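Alpha/beta fold hydrolase (Pseudomonas aeruginosa, PDB 6I8W) is a membrane-bound phospholipase A and virulence factor that degrades membrane phospholipids and probably also acts on monoacylglycerols. Local coordinates at residues T86-V91 with H299-L304; A134-G139 with V287-R292; V279-C284 with P293-Q298. All blocks are in the same frame, centred on the assembly; numbering follows the deposited sequence.

In the fold
All three contacts lie on one mixed sheet with the strand order 1-2-4-3-5-6-7-8, as in the alpha/beta hydrolase fold. Along the chain come 86-91, 134-139, 279-284, 287-292, 293-298 and 299-304, so contact 1 spans both others, whose segments alternate. Contacts 1 and 3 share helix 293-308 and have centres about 14 Å apart. Contacts 2 and 3, about 10 Å centre to centre, meet where Thr296 weakly bonds Pro288 and Arg292 reaches Glu282, helix 288-291 leading into helix 293-308. Contact 1 lies about 15 Å from contact 2. The C-terminal helix runs from the end of helix 288-291, whose start borders the probable nucleophile elbow, to a carbon dioxide pocket in contact 1.

Contact 1. Residues T86-V91 with H299-L304; sequences TERYHV and HYQAFL. With CO2 (carbon dioxide), chain H.
Tyr89 and Leu304 belong to a carbon dioxide pocket completed by His132 and Arg308, where the loop entering strand 90-94 faces helix 293-308. The Tyr89 hydroxyl donates a hydrogen bond to the bound molecule, OH to carbon dioxide O2 being 2.9 Å, and the ligand oxygen lies at the edge of the ring, near its plane. The same OH accepts a hydrogen bond from Gln301 NE2 at 2.9 Å, with an N-H...O angle of 158° and the oxygen close to the amide plane. Gln301 was modelled in two conformers and the bond is described for one of them, so how constant it is remains uncertain. In that conformer the amide meets the edge of the Tyr89 ring, with Gln301 OE1 3.3 Å from Tyr89 CE2. A bend at chi2 (65°) turns the glutamine amide back toward the loop. There the Arg88 guanidinium stacks on it, the two planes only 11° apart, with Arg88 NH1 3.1 Å from Gln301 CD. No hydrogen bond joins these two; the charged end of Arg88 instead makes a salt bridge to Asp305, one helical turn on from Gln301. Leu304 adds an apolar contact: its CD1 meets Tyr89 CZ at 3.7 Å, obliquely to the ring, and its CB lies 3.6 Å from Tyr89 OH. Leu65 of strand 64-68 touches both Tyr89 and Leu304. Tyr89 OH thus uses both its roles, accepting from the amide and donating to the ligand, while the flat guanidinium-amide stack lies alongside.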
loop_
_atom_site.group_PDB
_atom_site.type_symbol
_atom_site.label_atom_id
_atom_site.label_comp_id
_atom_site.label_asym_id
_atom_site.label_seq_id
_atom_site.Cartn_x
_atom_site.Cartn_y
_atom_site.Cartn_z
ATOM N N THR A 86 -16.411 -2.497 4.731
ATOM C CA THR A 86 -16.488 -3.249 5.980
ATOM C C THR A 86 -17.925 -3.619 6.367
ATOM O O THR A 86 -18.127 -4.470 7.228
ATOM C CB THR A 86 -15.848 -2.476 7.156
ATOM O OG1 THR A 86 -16.369 -1.146 7.197
ATOM C CG2 THR A 86 -14.340 -2.397 6.989
ATOM N N GLU A 87 -18.912 -3.024 5.707
ATOM C CA GLU A 87 -20.313 -3.395 5.945
ATOM C C GLU A 87 -20.595 -4.806 5.447
ATOM O O GLU A 87 -21.337 -5.551 6.074
ATOM C CB GLU A 87 -21.272 -2.416 5.258
ATOM N N ARG A 88 -19.976 -5.169 4.328
ATOM C CA ARG A 88 -20.276 -6.425 3.641
ATOM C C ARG A 88 -19.118 -7.421 3.640
ATOM O O ARG A 88 -19.301 -8.591 3.300
ATOM C CB ARG A 88 -20.690 -6.128 2.195
ATOM C CG ARG A 88 -22.022 -5.389 2.100
ATOM C CD ARG A 88 -22.334 -5.000 0.660
ATOM N NE ARG A 88 -22.344 -6.160 -0.229
ATOM C CZ ARG A 88 -22.357 -6.084 -1.557
ATOM N NH1 ARG A 88 -22.356 -4.900 -2.154
ATOM N NH2 ARG A 88 -22.364 -7.190 -2.286
ATOM N N TYR A 89 -17.929 -6.961 4.018
ATOM C CA TYR A 89 -16.733 -7.806 3.964
ATOM C C TYR A 89 -15.947 -7.776 5.246
ATOM O O TYR A 89 -16.048 -6.836 6.031
ATOM C CB TYR A 89 -15.812 -7.389 2.794
ATOM C CG TYR A 89 -16.478 -7.568 1.457
ATOM C CD1 TYR A 89 -16.518 -8.819 0.849
ATOM C CD2 TYR A 89 -17.093 -6.499 0.813
ATOM C CE1 TYR A 89 -17.162 -9.004 -0.367
ATOM C CE2 TYR A 89 -17.737 -6.672 -0.415
ATOM C CZ TYR A 89 -17.761 -7.927 -0.998
ATOM O OH TYR A 89 -18.387 -8.115 -2.213
ATOM N N HIS A 90 -15.170 -8.838 5.449
ATOM C CA HIS A 90 -14.168 -8.889 6.485
ATOM C C HIS A 90 -12.899 -8.311 5.887
ATOM O O HIS A 90 -12.237 -8.963 5.088
ATOM C CB HIS A 90 -13.972 -10.329 6.962
ATOM C CG HIS A 90 -12.851 -10.508 7.937
ATOM N ND1 HIS A 90 -11.863 -11.455 7.764
ATOM C CD2 HIS A 90 -12.571 -9.881 9.106
ATOM C CE1 HIS A 90 -11.024 -11.408 8.785
ATOM N NE2 HIS A 90 -11.430 -10.459 9.612
ATOM N N VAL A 91 -12.575 -7.076 6.246
ATOM C CA VAL A 91 -11.476 -6.383 5.588
ATOM C C VAL A 91 -10.211 -6.461 6.436
ATOM O O VAL A 91 -10.243 -6.214 7.650
ATOM C CB VAL A 91 -11.824 -4.918 5.305
ATOM C CG1 VAL A 91 -10.624 -4.194 4.671
ATOM C CG2 VAL A 91 -13.106 -4.823 4.413
ATOM N N HIS A 299 -16.091 0.859 -7.966
ATOM C CA HIS A 299 -15.662 0.024 -9.101
ATOM C C HIS A 299 -15.298 -1.380 -8.610
ATOM O O HIS A 299 -15.656 -2.393 -9.219
ATOM C CB HIS A 299 -14.452 0.635 -9.830
ATOM C CG HIS A 299 -14.791 1.745 -10.777
ATOM N ND1 HIS A 299 -15.668 1.596 -11.830
ATOM C CD2 HIS A 299 -14.314 3.012 -10.864
ATOM C CE1 HIS A 299 -15.743 2.728 -12.507
ATOM N NE2 HIS A 299 -14.921 3.602 -11.947
ATOM N N TYR A 300 -14.577 -1.434 -7.501
ATOM C CA TYR A 300 -14.166 -2.710 -6.910
ATOM C C TYR A 300 -15.381 -3.526 -6.432
ATOM O O TYR A 300 -15.450 -4.725 -6.689
ATOM C CB TYR A 300 -13.206 -2.468 -5.750
ATOM C CG TYR A 300 -12.609 -3.715 -5.140
ATOM C CD1 TYR A 300 -12.156 -4.760 -5.943
ATOM C CD2 TYR A 300 -12.462 -3.833 -3.760
ATOM C CE1 TYR A 300 -11.585 -5.908 -5.378
ATOM C CE2 TYR A 300 -11.890 -4.970 -3.187
ATOM C CZ TYR A 300 -11.453 -5.997 -4.009
ATOM O OH TYR A 300 -10.891 -7.122 -3.452
ATOM N N GLN A 301 -16.342 -2.883 -5.754
ATOM C CA GLN A 301 -17.567 -3.578 -5.349
ATOM C C GLN A 301 -18.328 -4.121 -6.547
ATOM O O GLN A 301 -18.917 -5.213 -6.490
ATOM C CB GLN A 301 -18.492 -2.656 -4.552
ATOM C CG GLN A 301 -19.755 -3.359 -4.090
ATOM C CD GLN A 301 -19.471 -4.470 -3.088
ATOM O OE1 GLN A 301 -19.295 -4.201 -1.895
ATOM N NE2 GLN A 301 -19.442 -5.723 -3.561
ATOM N N ALA A 302 -18.330 -3.357 -7.635
ATOM C CA ALA A 302 -19.023 -3.794 -8.840
ATOM C C ALA A 302 -18.362 -5.062 -9.381
ATOM O O ALA A 302 -19.029 -6.027 -9.749
ATOM C CB ALA A 302 -19.028 -2.681 -9.891
ATOM N N PHE A 303 -17.036 -5.020 -9.443
ATOM C CA PHE A 303 -16.230 -6.169 -9.854
ATOM C C PHE A 303 -16.537 -7.385 -8.981
ATOM O O PHE A 303 -16.843 -8.454 -9.496
ATOM C CB PHE A 303 -14.731 -5.811 -9.781
ATOM C CG PHE A 303 -13.802 -7.006 -9.819
ATOM C CD1 PHE A 303 -13.588 -7.701 -11.003
ATOM C CD2 PHE A 303 -13.139 -7.424 -8.667
ATOM C CE1 PHE A 303 -12.726 -8.796 -11.041
ATOM C CE2 PHE A 303 -12.268 -8.516 -8.695
ATOM C CZ PHE A 303 -12.057 -9.193 -9.880
ATOM N N LEU A 304 -16.492 -7.208 -7.655
ATOM C CA LEU A 304 -16.780 -8.304 -6.724
ATOM C C LEU A 304 -18.192 -8.871 -6.899
ATOM O O LEU A 304 -18.420 -10.076 -6.754
ATOM C CB LEU A 304 -16.611 -7.833 -5.279
ATOM C CG LEU A 304 -15.177 -7.502 -4.870
ATOM C CD1 LEU A 304 -15.183 -6.867 -3.488
ATOM C CD2 LEU A 304 -14.327 -8.780 -4.879
HETATM C C CO2 H . -18.366 -11.324 -3.724
HETATM O O1 CO2 H . -17.739 -11.778 -4.544
HETATM O O2 CO2 H . -18.978 -10.856 -2.912
#

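Contact 2. Residues A134-G139 with V287-R292; sequences AGNSMG and VPMVER. With MYR (myristic acid), chain C.
Asn136 meets Val287 and Met289 purely by van der Waals contact. The Met289 methyl CE rests over one face of the Asn136 amide, 3.5 Å from both CG and OD1, the two side chains crossing at about a right angle. Met289 reaches it from a first torsion of 80°, which sets CG between backbone N and carbonyl, followed by a bend at chi2. Val287 CG1 adds a second apolar neighbour, 3.5 Å from Asn136 OD1. Hydrogen bonds go to other partners: Asn136 ND2 donates to the backbone oxygens of Ile160 and His286, which fixes the rotation of the amide and leaves OD1 facing Met289, Val287 and the head of the bound myristic acid, whose O1 lies 3.3 Å from Asn136 OD1 and C3 3.7 Å from Val287 CG1. Asn136 directly precedes Ser137, whose strained backbone (phi 57°, psi -121°) and hydrogen bond between OG and His286 NE2, described for one of two deposited serine conformers, are consistent with a nucleophile elbow and a Ser-His-Asp triad, Asp258 probably being the third member. The contact joins the end of strand 131-136, at its turn into helix 138-149, to the short helix 288-291, with Pro288 packed on Ile160 of the adjacent strand 154-160.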
loop_
_atom_site.group_PDB
_atom_site.type_symbol
_atom_site.label_atom_id
_atom_site.label_comp_id
_atom_site.label_asym_id
_atom_site.label_seq_id
_atom_site.Cartn_x
_atom_site.Cartn_y
_atom_site.Cartn_z
ATOM N N ALA A 134 -6.328 -7.612 -2.933
ATOM C CA ALA A 134 -6.151 -6.370 -3.677
ATOM C C ALA A 134 -4.805 -5.760 -3.306
ATOM O O ALA A 134 -4.448 -5.714 -2.140
ATOM C CB ALA A 134 -7.282 -5.375 -3.394
ATOM N N GLY A 135 -4.057 -5.303 -4.299
ATOM C CA GLY A 135 -2.761 -4.725 -4.025
ATOM C C GLY A 135 -2.472 -3.532 -4.901
ATOM O O GLY A 135 -2.797 -3.527 -6.093
ATOM N N ASN A 136 -1.842 -2.523 -4.310
ATOM C CA ASN A 136 -1.421 -1.347 -5.052
ATOM C C ASN A 136 0.094 -1.333 -5.293
ATOM O O ASN A 136 0.885 -1.512 -4.362
ATOM C CB ASN A 136 -1.849 -0.084 -4.300
ATOM C CG ASN A 136 -1.237 1.190 -4.872
ATOM O OD1 ASN A 136 -0.450 1.859 -4.207
ATOM N ND2 ASN A 136 -1.612 1.538 -6.100
ATOM N N SER A 137 0.479 -1.093 -6.544
ATOM C CA SER A 137 1.885 -0.928 -6.901
ATOM C C SER A 137 2.734 -2.140 -6.498
ATOM O O SER A 137 2.486 -3.248 -6.947
ATOM C CB SER A 137 2.409 0.358 -6.266
ATOM O OG SER A 137 3.600 0.802 -6.883
ATOM N N MET A 138 3.744 -1.918 -5.654
ATOM C CA MET A 138 4.562 -3.037 -5.153
ATOM C C MET A 138 3.683 -4.134 -4.518
ATOM O O MET A 138 3.957 -5.320 -4.659
ATOM C CB MET A 138 5.592 -2.554 -4.127
ATOM C CG MET A 138 6.450 -3.694 -3.554
ATOM S SD MET A 138 7.378 -3.217 -2.080
ATOM C CE MET A 138 6.051 -3.055 -0.877
ATOM N N GLY A 139 2.629 -3.721 -3.812
ATOM C CA GLY A 139 1.695 -4.661 -3.207
ATOM C C GLY A 139 0.875 -5.436 -4.239
ATOM O O GLY A 139 0.468 -6.573 -4.008
ATOM N N VAL A 287 -2.425 6.297 -7.065
ATOM C CA VAL A 287 -3.078 5.651 -5.921
ATOM C C VAL A 287 -4.574 6.000 -5.877
ATOM O O VAL A 287 -5.035 6.726 -4.996
ATOM C CB VAL A 287 -2.364 6.016 -4.579
ATOM C CG1 VAL A 287 -0.977 5.312 -4.486
ATOM C CG2 VAL A 287 -2.173 7.519 -4.445
ATOM N N PRO A 288 -5.346 5.473 -6.849
ATOM C CA PRO A 288 -6.781 5.783 -6.955
ATOM C C PRO A 288 -7.537 5.540 -5.642
ATOM O O PRO A 288 -8.435 6.327 -5.292
ATOM C CB PRO A 288 -7.288 4.817 -8.052
ATOM C CG PRO A 288 -6.101 4.326 -8.759
ATOM C CD PRO A 288 -4.901 4.488 -7.854
ATOM N N MET A 289 -7.164 4.491 -4.914
ATOM C CA MET A 289 -7.862 4.152 -3.668
ATOM C C MET A 289 -7.624 5.206 -2.586
ATOM O O MET A 289 -8.366 5.260 -1.611
ATOM C CB MET A 289 -7.444 2.772 -3.154
ATOM C CG MET A 289 -6.115 2.759 -2.420
ATOM S SD MET A 289 -4.705 2.807 -3.588
ATOM C CE MET A 289 -3.347 2.586 -2.432
ATOM N N VAL A 290 -6.600 6.046 -2.758
ATOM C CA VAL A 290 -6.393 7.174 -1.844
ATOM C C VAL A 290 -6.936 8.478 -2.436
ATOM O O VAL A 290 -7.567 9.259 -1.733
ATOM C CB VAL A 290 -4.901 7.355 -1.493
ATOM C CG1 VAL A 290 -4.704 8.548 -0.544
ATOM C CG2 VAL A 290 -4.332 6.071 -0.889
ATOM N N GLU A 291 -6.678 8.714 -3.726
ATOM C CA GLU A 291 -7.086 9.958 -4.373
ATOM C C GLU A 291 -8.614 10.093 -4.479
ATOM O O GLU A 291 -9.187 11.147 -4.196
ATOM C CB GLU A 291 -6.457 10.071 -5.773
ATOM C CG GLU A 291 -6.789 11.417 -6.452
ATOM C CD GLU A 291 -5.919 11.758 -7.665
ATOM O OE1 GLU A 291 -6.324 12.657 -8.430
ATOM O OE2 GLU A 291 -4.821 11.174 -7.843
ATOM N N ARG A 292 -9.257 9.013 -4.905
ATOM C CA ARG A 292 -10.707 8.977 -5.075
ATOM C C ARG A 292 -11.221 7.654 -4.496
ATOM O O ARG A 292 -11.571 6.726 -5.238
ATOM C CB ARG A 292 -11.083 9.130 -6.551
ATOM C CG ARG A 292 -10.515 10.401 -7.205
ATOM C CD ARG A 292 -11.492 11.085 -8.152
ATOM N NE ARG A 292 -11.813 10.299 -9.348
ATOM C CZ ARG A 292 -11.186 10.396 -10.518
ATOM N NH1 ARG A 292 -10.186 11.256 -10.678
ATOM N NH2 ARG A 292 -11.577 9.645 -11.541
HETATM C C1 MYR C . 3.089 4.367 -3.233
HETATM O O1 MYR C . 2.266 3.422 -3.225
HETATM O O2 MYR C . 4.138 4.335 -3.916
HETATM C C2 MYR C . 2.764 5.630 -2.458
HETATM C C3 MYR C . 1.434 5.466 -1.722
HETATM C C4 MYR C . 0.903 6.803 -1.214
HETATM C C5 MYR C . 1.770 7.378 -0.105
HETATM C C6 MYR C . 1.070 8.574 0.526
HETATM C C7 MYR C . 0.751 8.334 1.999
HETATM C C8 MYR C . -0.635 8.869 2.350
HETATM C C9 MYR C . -0.663 9.545 3.720
HETATM C C10 MYR C . -1.419 8.693 4.732
HETATM C C11 MYR C . -1.746 9.469 6.003
HETATM C C12 MYR C . -2.131 8.512 7.126
HETATM C C13 MYR C . -3.110 9.169 8.087
HETATM C C14 MYR C . -4.183 8.184 8.493
#

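Contact 3. Residues V279-C284 with P293-Q298; sequences VIMENC and PEETAQ
Thr296 OG1 hydrogen-bonds the carbonyl oxygen of Arg292, one turn back, and more weakly that of Pro288 in the preceding helix 288-291, and the thioether of Met281 lies against this occupied hydroxyl. Met281 SD sits 3.5 Å from Thr296 OG1, and its methyl CE is 3.4 Å from the same oxygen. These are van der Waals contacts, with the two side chains crossing at about a right angle. A bend at chi3 (58°) turns the methionine methyl across the first turn of the helix, so that it also meets Glu295. The glutamate arrives from the opposite direction on an extended chain, CG anti to the backbone N (chi1 174°), and lays its aliphatic stem and carboxylate beside the methyl: Met281 CE is 3.7 Å from Glu295 CG and 3.6 Å from Glu295 OE2. The charge of Glu295 is met by a salt bridge to Arg292 NE, while NH2 of that arginine binds Glu282 O, so Arg292 ties the helix start to the loop residue just after the strand. The contact thus packs the last residue of the outermost strand 276-281 against the beginning of helix 293-308. Leu253 of the neighbouring strand 250-255 touches both Met281 and Thr296, His299 lies on Met281 one turn further along, and Phe81 of helix 79-82 packs on Thr296.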
loop_
_atom_site.group_PDB
_atom_site.type_symbol
_atom_site.label_atom_id
_atom_site.label_comp_id
_atom_site.label_asym_id
_atom_site.label_seq_id
_atom_site.Cartn_x
_atom_site.Cartn_y
_atom_site.Cartn_z
ATOM N N VAL A 279 -10.651 -1.423 -15.329
ATOM C CA VAL A 279 -11.157 -0.094 -15.015
ATOM C C VAL A 279 -10.029 0.934 -15.160
ATOM O O VAL A 279 -8.991 0.801 -14.532
ATOM C CB VAL A 279 -11.746 -0.010 -13.587
ATOM C CG1 VAL A 279 -12.068 1.438 -13.238
ATOM C CG2 VAL A 279 -13.016 -0.909 -13.454
ATOM N N ILE A 280 -10.232 1.948 -15.994
ATOM C CA ILE A 280 -9.290 3.061 -16.040
ATOM C C ILE A 280 -10.022 4.306 -15.591
ATOM O O ILE A 280 -10.967 4.752 -16.247
ATOM C CB ILE A 280 -8.689 3.282 -17.452
ATOM C CG1 ILE A 280 -8.015 2.002 -17.951
ATOM C CG2 ILE A 280 -7.668 4.441 -17.448
ATOM C CD1 ILE A 280 -7.480 2.100 -19.387
ATOM N N MET A 281 -9.583 4.866 -14.470
ATOM C CA MET A 281 -10.197 6.071 -13.931
ATOM C C MET A 281 -9.559 7.318 -14.527
ATOM O O MET A 281 -8.340 7.389 -14.664
ATOM C CB MET A 281 -10.097 6.074 -12.403
ATOM C CG MET A 281 -11.035 5.022 -11.780
ATOM S SD MET A 281 -10.766 4.729 -10.018
ATOM C CE MET A 281 -11.006 6.372 -9.378
ATOM N N GLU A 282 -10.396 8.282 -14.905
ATOM C CA GLU A 282 -9.946 9.465 -15.634
ATOM C C GLU A 282 -9.388 10.546 -14.706
ATOM O O GLU A 282 -9.916 10.770 -13.616
ATOM C CB GLU A 282 -11.099 10.059 -16.453
ATOM C CG GLU A 282 -10.652 11.105 -17.475
ATOM C CD GLU A 282 -10.835 12.519 -16.960
ATOM O OE1 GLU A 282 -11.601 12.702 -15.988
ATOM O OE2 GLU A 282 -10.222 13.448 -17.523
ATOM N N ASN A 283 -8.329 11.214 -15.155
ATOM C CA ASN A 283 -7.676 12.293 -14.413
ATOM C C ASN A 283 -7.314 11.874 -12.996
ATOM O O ASN A 283 -7.555 12.614 -12.033
ATOM C CB ASN A 283 -8.563 13.550 -14.367
ATOM C CG ASN A 283 -7.753 14.825 -14.133
ATOM O OD1 ASN A 283 -6.638 14.965 -14.631
ATOM N ND2 ASN A 283 -8.300 15.739 -13.343
ATOM N N CYS A 284 -6.715 10.693 -12.890
ATOM C CA CYS A 284 -6.358 10.118 -11.610
ATOM C C CYS A 284 -4.924 9.612 -11.637
ATOM O O CYS A 284 -4.399 9.232 -12.691
ATOM C CB CYS A 284 -7.313 8.976 -11.254
ATOM S SG CYS A 284 -7.119 8.381 -9.582
ATOM N N PRO A 293 -11.250 7.558 -3.159
ATOM C CA PRO A 293 -11.463 6.277 -2.471
ATOM C C PRO A 293 -12.848 5.670 -2.704
ATOM O O PRO A 293 -12.949 4.486 -2.987
ATOM C CB PRO A 293 -11.316 6.640 -0.982
ATOM C CG PRO A 293 -10.701 8.020 -0.950
ATOM C CD PRO A 293 -11.137 8.686 -2.212
ATOM N N GLU A 294 -13.900 6.463 -2.549
ATOM C CA GLU A 294 -15.259 5.911 -2.658
ATOM C C GLU A 294 -15.540 5.493 -4.100
ATOM O O GLU A 294 -16.202 4.494 -4.352
ATOM C CB GLU A 294 -16.317 6.920 -2.170
ATOM C CG GLU A 294 -16.247 7.236 -0.657
ATOM C CD GLU A 294 -17.142 6.340 0.208
ATOM O OE1 GLU A 294 -17.951 5.566 -0.359
ATOM O OE2 GLU A 294 -17.046 6.419 1.461
ATOM N N GLU A 295 -15.025 6.266 -5.041
ATOM C CA GLU A 295 -15.158 5.931 -6.450
ATOM C C GLU A 295 -14.419 4.624 -6.795
ATOM O O GLU A 295 -14.952 3.749 -7.477
ATOM C CB GLU A 295 -14.650 7.087 -7.293
ATOM C CG GLU A 295 -14.597 6.817 -8.765
ATOM C CD GLU A 295 -14.228 8.062 -9.535
ATOM O OE1 GLU A 295 -14.218 9.152 -8.914
ATOM O OE2 GLU A 295 -13.917 7.945 -10.743
ATOM N N THR A 296 -13.189 4.491 -6.321
ATOM C CA THR A 296 -12.416 3.286 -6.551
ATOM C C THR A 296 -13.078 2.074 -5.881
ATOM O O THR A 296 -13.143 0.998 -6.461
ATOM C CB THR A 296 -10.950 3.436 -6.014
ATOM O OG1 THR A 296 -10.340 4.606 -6.580
ATOM C CG2 THR A 296 -10.114 2.213 -6.396
ATOM N N ALA A 297 -13.572 2.259 -4.662
ATOM C CA ALA A 297 -14.256 1.186 -3.923
ATOM C C ALA A 297 -15.527 0.745 -4.625
ATOM O O ALA A 297 -15.923 -0.412 -4.547
ATOM C CB ALA A 297 -14.585 1.635 -2.494
ATOM N N GLN A 298 -16.200 1.689 -5.269
ATOM C CA GLN A 298 -17.436 1.374 -5.982
ATOM C C GLN A 298 -17.150 0.519 -7.221
ATOM O O GLN A 298 -17.884 -0.419 -7.508
ATOM C CB GLN A 298 -18.180 2.653 -6.390
ATOM C CG GLN A 298 -18.998 3.290 -5.277
ATOM C CD GLN A 298 -19.687 4.556 -5.735
ATOM O OE1 GLN A 298 -20.850 4.528 -6.143
ATOM N NE2 GLN A 298 -18.969 5.675 -5.690
#